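Local structure of acyl-coenzyme A oxidase (5K3I) at residues 363-368 against 381-386. The protein catalyses the first, FAD-dependent step of peroxisomal beta-oxidation, desaturating acyl-CoAs to (2E)-enoyl-CoAs and passing the electrons to oxygen with release of hydrogen peroxide. The protein carries 1 engineered substitution. Residues are numbered along the deposited sequence; the frame is centred on the assembly and turned at random.
Sequences KLYERV and ADLHAL
L383 meets three side chains of the facing helix at once, and its two methyls divide the work. CD1 lies against CD2 of L364 at 3.7 Å, the two side chains running alongside one another from opposite helices. CD2, on the other branch, touches V368 through that residue's CG2, 3.5 Å away, and also approaches the rim of the Y365 ring, close to the level of its plane, 3.9 Å from CD1 of the tyrosine. CB of L383 already points at the neighbouring helix, and CG, anti to the backbone N (chi1 172°), carries both methyls on to it. L364 in turn serves two partners with a single methyl: its CD2 also packs on CD2 of L386, at 3.8 Å, one turn along from L383. Replacing L383 by an alanine would probably open a gap facing L364 and V368 and leave the edge of the Y365 ring without its methyl neighbour.

The backbones behind these side chains belong to helices 338-370 and 380-407, consecutive in the chain and joined by a short connection. Over the short segments in contact they run roughly antiparallel, at 154°, with their local axes 10.2 Å apart, a worked example of an antiparallel helix pair packed largely through leucines, in the C-alpha1 domain of an acyl-CoA oxidase. The connection contributes L379, which touches both L364 and V368. Helix 292-319 covers another flank: V292 rests on L383, while H293 and S296 meet Y365, whose hydroxyl is hydrogen-bonded away from this pair of segments. The same helix carries R295, which probably helps bind substrate and touches H384. Across the two segments the contact is entirely apolar, so shape complementarity and exclusion of water, rather than directed bonds, probably account for the attraction.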
loop_
_atom_site.group_PDB
_atom_site.type_symbol
_atom_site.label_atom_id
_atom_site.label_comp_id
_atom_site.label_asym_id
_atom_site.label_seq_id
_atom_site.Cartn_x
_atom_site.Cartn_y
_atom_site.Cartn_z
ATOM N N LYS A 363 -7.176 14.046 -25.240
ATOM C CA LYS A 363 -7.186 14.632 -26.578
ATOM C C LYS A 363 -7.066 13.559 -27.651
ATOM O O LYS A 363 -7.802 13.578 -28.642
ATOM C CB LYS A 363 -6.074 15.676 -26.726
ATOM C CG LYS A 363 -6.537 17.104 -26.460
ATOM C CD LYS A 363 -5.386 18.094 -26.369
ATOM C CE LYS A 363 -5.723 19.213 -25.397
ATOM N NZ LYS A 363 -5.149 20.536 -25.789
ATOM N N LEU A 364 -6.149 12.608 -27.462
ATOM C CA LEU A 364 -5.992 11.521 -28.426
ATOM C C LEU A 364 -7.222 10.621 -28.472
ATOM O O LEU A 364 -7.554 10.082 -29.532
ATOM C CB LEU A 364 -4.749 10.704 -28.096
ATOM C CG LEU A 364 -4.319 9.632 -29.099
ATOM C CD1 LEU A 364 -3.796 10.290 -30.364
ATOM C CD2 LEU A 364 -3.258 8.737 -28.480
ATOM N N TYR A 365 -7.897 10.427 -27.334
ATOM C CA TYR A 365 -9.129 9.645 -27.339
ATOM C C TYR A 365 -10.197 10.337 -28.170
ATOM O O TYR A 365 -10.939 9.686 -28.913
ATOM C CB TYR A 365 -9.638 9.427 -25.917
ATOM C CG TYR A 365 -10.950 8.672 -25.860
ATOM C CD1 TYR A 365 -11.004 7.311 -26.148
ATOM C CD2 TYR A 365 -12.135 9.320 -25.545
ATOM C CE1 TYR A 365 -12.197 6.613 -26.100
ATOM C CE2 TYR A 365 -13.335 8.631 -25.500
ATOM C CZ TYR A 365 -13.360 7.276 -25.778
ATOM O OH TYR A 365 -14.547 6.577 -25.735
ATOM N N GLU A 366 -10.316 11.655 -28.019
ATOM C CA GLU A 366 -11.243 12.434 -28.831
ATOM C C GLU A 366 -10.813 12.487 -30.294
ATOM O O GLU A 366 -11.666 12.574 -31.180
ATOM C CB GLU A 366 -11.376 13.849 -28.271
ATOM C CG GLU A 366 -12.079 13.944 -26.927
ATOM C CD GLU A 366 -12.063 15.357 -26.379
ATOM O OE1 GLU A 366 -11.100 16.094 -26.687
ATOM O OE2 GLU A 366 -13.006 15.731 -25.645
ATOM N N ARG A 367 -9.500 12.482 -30.568
ATOM C CA ARG A 367 -9.010 12.573 -31.950
ATOM C C ARG A 367 -9.277 11.294 -32.746
ATOM O O ARG A 367 -9.795 11.353 -33.866
ATOM C CB ARG A 367 -7.525 12.933 -31.968
ATOM C CG ARG A 367 -6.903 12.882 -33.357
ATOM C CD ARG A 367 -5.504 13.487 -33.383
ATOM N NE ARG A 367 -4.793 13.132 -34.612
ATOM C CZ ARG A 367 -4.752 13.852 -35.731
ATOM N NH1 ARG A 367 -5.401 15.004 -35.827
ATOM N NH2 ARG A 367 -4.064 13.400 -36.774
ATOM N N VAL A 368 -8.933 10.124 -32.205
ATOM C CA VAL A 368 -9.610 8.916 -32.676
ATOM C C VAL A 368 -11.027 9.080 -32.152
ATOM O O VAL A 368 -11.288 10.036 -31.424
ATOM C CB VAL A 368 -8.958 7.620 -32.178
ATOM C CG1 VAL A 368 -7.456 7.688 -32.344
ATOM C CG2 VAL A 368 -9.369 7.351 -30.755
ATOM N N ALA A 381 -4.768 1.704 -32.510
ATOM C CA ALA A 381 -3.643 0.898 -32.048
ATOM C C ALA A 381 -2.673 1.729 -31.217
ATOM O O ALA A 381 -2.213 1.292 -30.156
ATOM C CB ALA A 381 -2.928 0.262 -33.241
ATOM N N ASP A 382 -2.342 2.934 -31.692
ATOM C CA ASP A 382 -1.468 3.820 -30.926
ATOM C C ASP A 382 -2.108 4.215 -29.601
ATOM O O ASP A 382 -1.426 4.288 -28.570
ATOM C CB ASP A 382 -1.126 5.059 -31.751
ATOM C CG ASP A 382 -0.266 4.736 -32.958
ATOM O OD1 ASP A 382 -0.569 3.752 -33.673
ATOM O OD2 ASP A 382 0.716 5.469 -33.194
ATOM N N LEU A 383 -3.420 4.462 -29.609
ATOM C CA LEU A 383 -4.110 4.879 -28.391
ATOM C C LEU A 383 -4.179 3.736 -27.387
ATOM O O LEU A 383 -3.923 3.927 -26.192
ATOM C CB LEU A 383 -5.516 5.378 -28.726
ATOM C CG LEU A 383 -6.400 5.665 -27.512
ATOM C CD1 LEU A 383 -5.800 6.750 -26.613
ATOM C CD2 LEU A 383 -7.834 6.005 -27.902
ATOM N N HIS A 384 -4.538 2.539 -27.856
ATOM C CA HIS A 384 -4.623 1.382 -26.972
ATOM C C HIS A 384 -3.289 1.109 -26.277
ATOM O O HIS A 384 -3.257 0.782 -25.087
ATOM C CB HIS A 384 -5.085 0.161 -27.764
ATOM C CG HIS A 384 -5.210 -1.085 -26.944
ATOM N ND1 HIS A 384 -6.193 -1.256 -25.993
ATOM C CD2 HIS A 384 -4.488 -2.230 -26.944
ATOM C CE1 HIS A 384 -6.067 -2.447 -25.438
ATOM N NE2 HIS A 384 -5.042 -3.059 -26.000
ATOM N N ALA A 385 -2.177 1.235 -27.007
ATOM C CA ALA A 385 -0.868 0.939 -26.429
ATOM C C ALA A 385 -0.432 1.999 -25.424
ATOM O O ALA A 385 0.131 1.669 -24.375
ATOM C CB ALA A 385 0.168 0.804 -27.538
ATOM N N LEU A 386 -0.642 3.277 -25.750
ATOM C CA LEU A 386 -0.302 4.357 -24.828
ATOM C C LEU A 386 -1.084 4.212 -23.537
ATOM O O LEU A 386 -0.523 4.225 -22.430
ATOM C CB LEU A 386 -0.641 5.696 -25.479
ATOM C CG LEU A 386 -0.511 6.962 -24.633
ATOM C CD1 LEU A 386 0.952 7.276 -24.353
ATOM C CD2 LEU A 386 -1.241 8.140 -25.281
#